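Glutathione S-transferase family protein (Populus trichocarpa, PDB 5F06) probably transfers glutathione onto electrophilic substrates, displacing a halide in the general reaction, as a Phi-class glutathione transferase involved in detoxification. Local coordinates at residues Ile146-Leu151 with Pro189-Trp194; Thr13-Thr18 with Ala68-Ile73; Ala112-Gln117 with Asp135-Leu140. All coordinates share one frame; numbering follows the deposited sequence.

Contact 1 (Ile146-Leu151 with Pro189-Trp194); sequences IYEAKL and PHVKAW
L151 lays its branched end over one face of the W194 indole. Its CD1 stands 3.5 Å from W194 CG near the rim, while CD2 makes a CH-pi contact over the five-membered ring, 3.7 Å from W194 CD1. V191 sits beside this pair, its CG2 4.1 Å from Y147 CB. The polar ends of the aromatic residues are used elsewhere: W194 NE1 bonds D166 and Y147 OH bonds H169. The helices here, the end of 130-153 and the start of 189-198 in the all-helical C-terminal domain, are steeply crossed, at 75°.

E148 joins the two helices through polar bonds. With CG anti to the backbone N and a bend at chi2 (66°), its carboxylate swings round to the first turn of helix 189-198. There OE1 takes the V191 N-H at 3.0 Å from N, and OE2 takes the H190 N-H on its syn side, 3.1 Å from N. The H190 ring donates too: ND1 lies 2.8 Å from E148 OE2, which sits in the imidazole plane, although ND1 approaches from 58° above the carboxylate plane. OE2 therefore accepts two bonds from one residue, and the one from ND1 should limit the ring's rotation. Two main-chain N-H groups at a helix start plus a histidine N-H would favour a negatively charged E148 and could stabilise a protonated H190.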
loop_
_atom_site.group_PDB
_atom_site.type_symbol
_atom_site.label_atom_id
_atom_site.label_comp_id
_atom_site.label_asym_id
_atom_site.label_seq_id
_atom_site.Cartn_x
_atom_site.Cartn_y
_atom_site.Cartn_z
ATOM N N ILE A 146 -17.369 0.545 7.372
ATOM C CA ILE A 146 -16.400 0.476 8.460
ATOM C C ILE A 146 -15.929 1.884 8.829
ATOM O O ILE A 146 -15.764 2.200 10.010
ATOM C CB ILE A 146 -15.187 -0.401 8.083
ATOM C CG1 ILE A 146 -15.635 -1.819 7.715
ATOM C CG2 ILE A 146 -14.164 -0.443 9.227
ATOM C CD1 ILE A 146 -16.293 -2.592 8.852
ATOM N N TYR A 147 -15.711 2.724 7.816
ATOM C CA TYR A 147 -15.312 4.115 8.040
ATOM C C TYR A 147 -16.368 4.860 8.854
ATOM O O TYR A 147 -16.045 5.642 9.747
ATOM C CB TYR A 147 -15.084 4.846 6.712
ATOM C CG TYR A 147 -13.748 4.568 6.048
ATOM C CD1 TYR A 147 -13.069 3.374 6.264
ATOM C CD2 TYR A 147 -13.163 5.509 5.211
ATOM C CE1 TYR A 147 -11.845 3.124 5.659
ATOM C CE2 TYR A 147 -11.943 5.267 4.603
ATOM C CZ TYR A 147 -11.290 4.073 4.826
ATOM O OH TYR A 147 -10.072 3.840 4.220
ATOM N N GLU A 148 -17.634 4.613 8.533
ATOM C CA GLU A 148 -18.745 5.270 9.209
ATOM C C GLU A 148 -18.695 5.019 10.708
ATOM O O GLU A 148 -18.911 5.932 11.508
ATOM C CB GLU A 148 -20.078 4.779 8.638
ATOM C CG GLU A 148 -21.313 5.392 9.281
ATOM C CD GLU A 148 -21.457 6.880 9.024
ATOM O OE1 GLU A 148 -20.692 7.429 8.206
ATOM O OE2 GLU A 148 -22.350 7.502 9.637
ATOM N N ALA A 149 -18.400 3.778 11.079
ATOM C CA ALA A 149 -18.331 3.393 12.479
ATOM C C ALA A 149 -17.110 4.002 13.151
ATOM O O ALA A 149 -17.204 4.525 14.255
ATOM C CB ALA A 149 -18.308 1.875 12.612
ATOM N N LYS A 150 -15.964 3.938 12.478
ATOM C CA LYS A 150 -14.733 4.507 13.016
ATOM C C LYS A 150 -14.888 6.011 13.237
ATOM O O LYS A 150 -14.535 6.534 14.290
ATOM C CB LYS A 150 -13.556 4.226 12.071
ATOM C CG LYS A 150 -12.182 4.653 12.610
ATOM C CD LYS A 150 -11.797 3.876 13.866
ATOM C CE LYS A 150 -10.399 4.235 14.358
ATOM N NZ LYS A 150 -10.286 5.654 14.802
ATOM N N LEU A 151 -15.436 6.698 12.242
ATOM C CA LEU A 151 -15.580 8.147 12.299
ATOM C C LEU A 151 -16.696 8.588 13.244
ATOM O O LEU A 151 -16.860 9.782 13.501
ATOM C CB LEU A 151 -15.833 8.702 10.898
ATOM C CG LEU A 151 -14.660 8.557 9.929
ATOM C CD1 LEU A 151 -15.095 8.922 8.522
ATOM C CD2 LEU A 151 -13.481 9.426 10.368
ATOM N N PRO A 189 -23.605 9.629 7.137
ATOM C CA PRO A 189 -23.448 10.973 7.714
ATOM C C PRO A 189 -22.053 11.292 8.250
ATOM O O PRO A 189 -21.561 12.392 8.001
ATOM C CB PRO A 189 -24.477 10.995 8.856
ATOM C CG PRO A 189 -24.832 9.572 9.115
ATOM C CD PRO A 189 -24.683 8.874 7.799
ATOM N N HIS A 190 -21.424 10.364 8.964
ATOM C CA HIS A 190 -20.105 10.636 9.531
ATOM C C HIS A 190 -19.038 10.702 8.445
ATOM O O HIS A 190 -18.136 11.535 8.517
ATOM C CB HIS A 190 -19.738 9.585 10.580
ATOM C CG HIS A 190 -20.560 9.674 11.829
ATOM N ND1 HIS A 190 -21.745 8.988 11.992
ATOM C CD2 HIS A 190 -20.375 10.381 12.968
ATOM C CE1 HIS A 190 -22.250 9.263 13.183
ATOM N NE2 HIS A 190 -21.438 10.109 13.794
ATOM N N VAL A 191 -19.142 9.831 7.441
ATOM C CA VAL A 191 -18.238 9.872 6.293
ATOM C C VAL A 191 -18.401 11.189 5.531
ATOM O O VAL A 191 -17.416 11.809 5.133
ATOM C CB VAL A 191 -18.487 8.680 5.338
ATOM C CG1 VAL A 191 -17.632 8.790 4.079
ATOM C CG2 VAL A 191 -18.201 7.366 6.047
ATOM N N LYS A 192 -19.645 11.617 5.339
ATOM C CA LYS A 192 -19.931 12.857 4.617
ATOM C C LYS A 192 -19.318 14.063 5.323
ATOM O O LYS A 192 -18.674 14.904 4.696
ATOM C CB LYS A 192 -21.444 13.052 4.466
ATOM C CG LYS A 192 -21.854 14.346 3.771
ATOM C CD LYS A 192 -23.366 14.389 3.557
ATOM C CE LYS A 192 -23.802 15.636 2.808
ATOM N NZ LYS A 192 -23.671 16.869 3.639
ATOM N N ALA A 193 -19.528 14.149 6.631
ATOM C CA ALA A 193 -19.008 15.269 7.407
ATOM C C ALA A 193 -17.478 15.251 7.422
ATOM O O ALA A 193 -16.835 16.297 7.310
ATOM C CB ALA A 193 -19.559 15.228 8.817
ATOM N N TRP A 194 -16.907 14.057 7.557
ATOM C CA TRP A 194 -15.453 13.871 7.495
ATOM C C TRP A 194 -14.898 14.370 6.164
ATOM O O TRP A 194 -13.921 15.115 6.129
ATOM C CB TRP A 194 -15.119 12.393 7.712
ATOM C CG TRP A 194 -13.731 11.958 7.345
ATOM C CD1 TRP A 194 -12.576 12.182 8.048
ATOM C CD2 TRP A 194 -13.355 11.181 6.201
ATOM N NE1 TRP A 194 -11.509 11.602 7.400
ATOM C CE2 TRP A 194 -11.960 10.982 6.268
ATOM C CE3 TRP A 194 -14.062 10.640 5.124
ATOM C CZ2 TRP A 194 -11.265 10.267 5.299
ATOM C CZ3 TRP A 194 -13.367 9.933 4.163
ATOM C CH2 TRP A 194 -11.984 9.752 4.256
#

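Contact 2 (Thr13-Thr18 with Ala68-Ile73); sequences TSRVLT and AITSYI
T70 OG1 is held by several partners: it hydrogen-bonds H168 NE2 and the R67 carbonyl oxygen, with a weak bond to S66 O, so the hydroxyl turns back to its own helix and to the C-terminal domain. The methyl on the same carbon faces the other helix. The setting is the thioredoxin-like N-terminal domain of the glutathione transferases, in which helices 11-22 and 66-76 lie side by side, here within 9° of parallel, with their axes 9.3 Å apart.

The T70 torsion (chi1 56°) leaves CG2 anti to the carbonyl carbon and sends it against the backbone of the facing helix, 3.7 Å from R15 O and 3.9 Å from V16 CA. This close approach accompanies the shortest CA-CA distance between the two segments, 5.7 Å from V16 to T70.

R15 runs along the edge of the contact, and its side chain reaches the edge of the glutathione site. NE bonds the carbonyl oxygen of H168, the residue whose ring also holds T70, so H168 ties both helices to the C-terminal domain. R15 NH1 bonds S66 OG; S66 binds glutathione, and R15 itself touches the bound tripeptide. The arginine thus probably steadies S66.

Away from this polar end the interface is aliphatic and buried. V16 and I69 meet at about a right angle, and the I69 CG2 methyl faces both branches of the valine, 3.7 Å from V16 CG1 and 4.1 Å from V16 CG2.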
loop_
_atom_site.group_PDB
_atom_site.type_symbol
_atom_site.label_atom_id
_atom_site.label_comp_id
_atom_site.label_asym_id
_atom_site.label_seq_id
_atom_site.Cartn_x
_atom_site.Cartn_y
_atom_site.Cartn_z
ATOM N N THR A 13 -0.573 13.024 -8.594
ATOM C CA THR A 13 0.229 14.217 -8.331
ATOM C C THR A 13 -0.396 15.034 -7.211
ATOM O O THR A 13 0.309 15.532 -6.327
ATOM C CB THR A 13 0.373 15.112 -9.575
ATOM O OG1 THR A 13 0.864 14.335 -10.671
ATOM C CG2 THR A 13 1.341 16.264 -9.304
ATOM N N SER A 14 -1.720 15.169 -7.243
ATOM C CA SER A 14 -2.432 15.969 -6.250
ATOM C C SER A 14 -2.229 15.434 -4.839
ATOM O O SER A 14 -2.229 16.200 -3.878
ATOM C CB SER A 14 -3.926 16.022 -6.570
ATOM O OG SER A 14 -4.175 16.802 -7.726
ATOM N N ARG A 15 -2.063 14.122 -4.714
ATOM C CA ARG A 15 -1.828 13.517 -3.409
ATOM C C ARG A 15 -0.540 14.072 -2.799
ATOM O O ARG A 15 -0.483 14.357 -1.602
ATOM C CB ARG A 15 -1.759 11.990 -3.519
ATOM C CG ARG A 15 -1.779 11.285 -2.176
ATOM C CD ARG A 15 -1.934 9.772 -2.294
ATOM N NE ARG A 15 -3.223 9.387 -2.874
ATOM C CZ ARG A 15 -3.397 8.891 -4.098
ATOM N NH1 ARG A 15 -2.368 8.684 -4.914
ATOM N NH2 ARG A 15 -4.620 8.585 -4.508
ATOM N N VAL A 16 0.487 14.241 -3.627
ATOM C CA VAL A 16 1.745 14.814 -3.155
ATOM C C VAL A 16 1.599 16.318 -2.922
ATOM O O VAL A 16 2.051 16.846 -1.899
ATOM C CB VAL A 16 2.895 14.557 -4.154
ATOM C CG1 VAL A 16 4.202 15.151 -3.638
ATOM C CG2 VAL A 16 3.058 13.072 -4.411
ATOM N N LEU A 17 0.961 17.006 -3.866
ATOM C CA LEU A 17 0.830 18.453 -3.776
ATOM C C LEU A 17 0.202 18.885 -2.455
ATOM O O LEU A 17 0.682 19.817 -1.814
ATOM C CB LEU A 17 0.010 18.991 -4.946
ATOM C CG LEU A 17 0.726 18.998 -6.298
ATOM C CD1 LEU A 17 -0.234 19.379 -7.397
ATOM C CD2 LEU A 17 1.913 19.954 -6.279
ATOM N N THR A 18 -0.861 18.207 -2.032
ATOM C CA THR A 18 -1.527 18.593 -0.797
ATOM C C THR A 18 -0.610 18.331 0.399
ATOM O O THR A 18 -0.591 19.112 1.353
ATOM C CB THR A 18 -2.881 17.862 -0.615
ATOM O OG1 THR A 18 -3.525 18.331 0.577
ATOM C CG2 THR A 18 -2.694 16.360 -0.536
ATOM N N ALA A 68 4.927 6.926 -1.323
ATOM C CA ALA A 68 6.322 6.871 -0.885
ATOM C C ALA A 68 6.854 8.297 -0.777
ATOM O O ALA A 68 7.607 8.639 0.141
ATOM C CB ALA A 68 7.169 6.051 -1.846
ATOM N N ILE A 69 6.439 9.134 -1.719
ATOM C CA ILE A 69 6.893 10.516 -1.754
ATOM C C ILE A 69 6.312 11.295 -0.576
ATOM O O ILE A 69 7.017 12.052 0.083
ATOM C CB ILE A 69 6.505 11.198 -3.082
ATOM C CG1 ILE A 69 7.239 10.531 -4.248
ATOM C CG2 ILE A 69 6.848 12.676 -3.039
ATOM C CD1 ILE A 69 6.714 10.911 -5.629
ATOM N N THR A 70 5.029 11.109 -0.302
ATOM C CA THR A 70 4.406 11.793 0.829
ATOM C C THR A 70 5.019 11.337 2.151
ATOM O O THR A 70 5.278 12.153 3.034
ATOM C CB THR A 70 2.888 11.561 0.881
ATOM O OG1 THR A 70 2.610 10.153 0.907
ATOM C CG2 THR A 70 2.197 12.206 -0.322
ATOM N N SER A 71 5.244 10.032 2.279
ATOM C CA SER A 71 5.827 9.463 3.488
ATOM C C SER A 71 7.235 10.018 3.715
ATOM O O SER A 71 7.606 10.377 4.835
ATOM C CB SER A 71 5.857 7.931 3.393
ATOM O OG SER A 71 6.355 7.340 4.582
ATOM N N TYR A 72 8.011 10.090 2.641
ATOM C CA TYR A 72 9.344 10.677 2.696
ATOM C C TYR A 72 9.292 12.123 3.184
ATOM O O TYR A 72 9.985 12.498 4.132
ATOM C CB TYR A 72 10.002 10.614 1.319
ATOM C CG TYR A 72 11.336 11.298 1.273
ATOM C CD1 TYR A 72 12.416 10.791 1.985
ATOM C CD2 TYR A 72 11.526 12.449 0.522
ATOM C CE1 TYR A 72 13.643 11.408 1.953
ATOM C CE2 TYR A 72 12.759 13.078 0.483
ATOM C CZ TYR A 72 13.812 12.550 1.201
ATOM O OH TYR A 72 15.047 13.158 1.175
ATOM N N ILE A 73 8.464 12.925 2.526
ATOM C CA ILE A 73 8.308 14.334 2.868
ATOM C C ILE A 73 7.836 14.498 4.313
ATOM O O ILE A 73 8.381 15.309 5.066
ATOM C CB ILE A 73 7.314 15.016 1.902
ATOM C CG1 ILE A 73 7.925 15.091 0.499
ATOM C CG2 ILE A 73 6.947 16.416 2.382
ATOM C CD1 ILE A 73 6.937 15.489 -0.584
#

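Contact 3 (Ala112-Gln117 with Asp135-Leu140); sequences APIVFQ and DNVEKL
I114 is extended beyond CB, with CG1 anti to the carbonyl carbon (chi1 -60°) and CD1 continuing straight on (chi2 172°), and this carries its tip across to helix 130-153. CD1 comes to rest against that helix's backbone, 3.8 Å from V137 N, and touches two aliphatic groups, 3.8 Å from V137 CG2 and 4.0 Å from L140 CD2. Farther back, the I114 and N136 side chains run alongside each other head to tail, I114 CG1 3.7 Å from N136 CB.

The N136 side chain lies across the P113 ring at about a right angle. Its ND2 is 3.5 Å from P113 CB and its OD1 3.6 Å from P113 CG, so the amide rests on ring methylenes by van der Waals contact. ND2 is satisfied within its own helix by the carbonyl oxygen of I132, which helps to hold the amide in this orientation.

P113 also breaks the regular bonding of helix 90-120, since its N makes no bond to the preceding turn, and the helix kinks there. The axes run roughly antiparallel, at 146°, an arrangement characteristic of the two long helices in the C-terminal bundle of glutathione transferases.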
loop_
_atom_site.group_PDB
_atom_site.type_symbol
_atom_site.label_atom_id
_atom_site.label_comp_id
_atom_site.label_asym_id
_atom_site.label_seq_id
_atom_site.Cartn_x
_atom_site.Cartn_y
_atom_site.Cartn_z
ATOM N N ALA A 112 -10.487 3.448 -7.075
ATOM C CA ALA A 112 -9.732 3.729 -8.294
ATOM C C ALA A 112 -10.496 3.307 -9.563
ATOM O O ALA A 112 -10.575 4.083 -10.516
ATOM C CB ALA A 112 -8.362 3.053 -8.243
ATOM N N PRO A 113 -11.067 2.089 -9.586
ATOM C CA PRO A 113 -11.766 1.676 -10.810
ATOM C C PRO A 113 -12.988 2.539 -11.125
ATOM O O PRO A 113 -13.323 2.727 -12.296
ATOM C CB PRO A 113 -12.191 0.231 -10.509
ATOM C CG PRO A 113 -11.340 -0.206 -9.380
ATOM C CD PRO A 113 -11.077 1.022 -8.573
ATOM N N ILE A 114 -13.653 3.050 -10.096
ATOM C CA ILE A 114 -14.810 3.912 -10.303
ATOM C C ILE A 114 -14.381 5.158 -11.070
ATOM O O ILE A 114 -14.974 5.514 -12.089
ATOM C CB ILE A 114 -15.461 4.323 -8.961
ATOM C CG1 ILE A 114 -15.935 3.079 -8.206
ATOM C CG2 ILE A 114 -16.615 5.285 -9.200
ATOM C CD1 ILE A 114 -16.421 3.354 -6.784
ATOM N N VAL A 115 -13.331 5.807 -10.580
ATOM C CA VAL A 115 -12.858 7.049 -11.171
ATOM C C VAL A 115 -12.268 6.785 -12.552
ATOM O O VAL A 115 -12.416 7.604 -13.462
ATOM C CB VAL A 115 -11.818 7.734 -10.260
ATOM C CG1 VAL A 115 -11.145 8.907 -10.960
ATOM C CG2 VAL A 115 -12.487 8.203 -8.974
ATOM N N PHE A 116 -11.602 5.643 -12.703
ATOM C CA PHE A 116 -11.023 5.271 -13.986
ATOM C C PHE A 116 -12.109 5.193 -15.051
ATOM O O PHE A 116 -11.971 5.744 -16.141
ATOM C CB PHE A 116 -10.293 3.931 -13.897
ATOM C CG PHE A 116 -9.694 3.487 -15.202
ATOM C CD1 PHE A 116 -8.402 3.851 -15.545
ATOM C CD2 PHE A 116 -10.427 2.715 -16.091
ATOM C CE1 PHE A 116 -7.850 3.447 -16.750
ATOM C CE2 PHE A 116 -9.882 2.311 -17.293
ATOM C CZ PHE A 116 -8.593 2.677 -17.624
ATOM N N GLN A 117 -13.192 4.501 -14.728
ATOM C CA GLN A 117 -14.275 4.306 -15.684
ATOM C C GLN A 117 -14.935 5.632 -16.076
ATOM O O GLN A 117 -15.219 5.868 -17.253
ATOM C CB GLN A 117 -15.315 3.338 -15.110
ATOM C CG GLN A 117 -14.861 1.879 -15.095
ATOM C CD GLN A 117 -14.477 1.368 -16.473
ATOM O OE1 GLN A 117 -15.109 1.710 -17.473
ATOM N NE2 GLN A 117 -13.429 0.549 -16.531
ATOM N N ASP A 135 -20.087 -2.678 -9.384
ATOM C CA ASP A 135 -19.381 -3.645 -8.553
ATOM C C ASP A 135 -18.504 -2.954 -7.509
ATOM O O ASP A 135 -18.494 -3.330 -6.337
ATOM C CB ASP A 135 -18.525 -4.557 -9.429
ATOM C CG ASP A 135 -17.763 -5.588 -8.627
ATOM O OD1 ASP A 135 -18.334 -6.140 -7.662
ATOM O OD2 ASP A 135 -16.588 -5.848 -8.965
ATOM N N ASN A 136 -17.768 -1.937 -7.938
ATOM C CA ASN A 136 -16.824 -1.275 -7.049
ATOM C C ASN A 136 -17.508 -0.259 -6.133
ATOM O O ASN A 136 -17.008 0.039 -5.048
ATOM C CB ASN A 136 -15.720 -0.610 -7.866
ATOM C CG ASN A 136 -14.711 -1.613 -8.395
ATOM O OD1 ASN A 136 -13.839 -2.075 -7.660
ATOM N ND2 ASN A 136 -14.829 -1.961 -9.673
ATOM N N VAL A 137 -18.655 0.263 -6.562
ATOM C CA VAL A 137 -19.466 1.105 -5.692
ATOM C C VAL A 137 -19.952 0.257 -4.515
ATOM O O VAL A 137 -20.003 0.726 -3.375
ATOM C CB VAL A 137 -20.661 1.734 -6.453
ATOM C CG1 VAL A 137 -21.746 2.212 -5.499
ATOM C CG2 VAL A 137 -20.182 2.888 -7.317
ATOM N N GLU A 138 -20.289 -0.999 -4.794
ATOM C CA GLU A 138 -20.698 -1.931 -3.751
ATOM C C GLU A 138 -19.529 -2.216 -2.809
ATOM O O GLU A 138 -19.686 -2.205 -1.587
ATOM C CB GLU A 138 -21.217 -3.227 -4.370
ATOM C CG GLU A 138 -21.760 -4.227 -3.370
ATOM C CD GLU A 138 -22.433 -5.403 -4.049
ATOM O OE1 GLU A 138 -21.716 -6.275 -4.582
ATOM O OE2 GLU A 138 -23.681 -5.447 -4.062
ATOM N N LYS A 139 -18.358 -2.461 -3.389
ATOM C CA LYS A 139 -17.155 -2.728 -2.607
ATOM C C LYS A 139 -16.761 -1.520 -1.764
ATOM O O LYS A 139 -16.421 -1.662 -0.590
ATOM C CB LYS A 139 -15.996 -3.124 -3.523
ATOM C CG LYS A 139 -16.140 -4.510 -4.127
ATOM C CD LYS A 139 -15.007 -4.822 -5.095
ATOM C CE LYS A 139 -15.105 -6.248 -5.616
ATOM N NZ LYS A 139 -14.106 -6.526 -6.683
ATOM N N LEU A 140 -16.805 -0.333 -2.358
ATOM C CA LEU A 140 -16.438 0.877 -1.635
ATOM C C LEU A 140 -17.420 1.144 -0.502
ATOM O O LEU A 140 -17.028 1.603 0.571
ATOM C CB LEU A 140 -16.386 2.082 -2.572
ATOM C CG LEU A 140 -15.939 3.400 -1.925
ATOM C CD1 LEU A 140 -14.582 3.249 -1.270
ATOM C CD2 LEU A 140 -15.912 4.515 -2.958
#

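In the fold
Contact 2 belongs to the thioredoxin-like domain, while contacts 1 and 3 lie in the helical C-terminal domain and share helix 130-153, their centres about 19 Å apart. Contact 2 is about 24 Å from contact 1 and about 23 Å from contact 3, centre to centre. It is nearest glutathione: the R15 side chain is about 4 Å from the ligand, those of Y147 and P113 about 11 Å. H168 of the C-terminal domain bonds R15 and T70 of contact 2, and its neighbour H169 bonds Y147 of contact 1, so adjacent residues reach contacts in the two domains. Y107 on helix 90-120 meets Y147 of contact 1 and L140 of contact 3, so one side chain touches both.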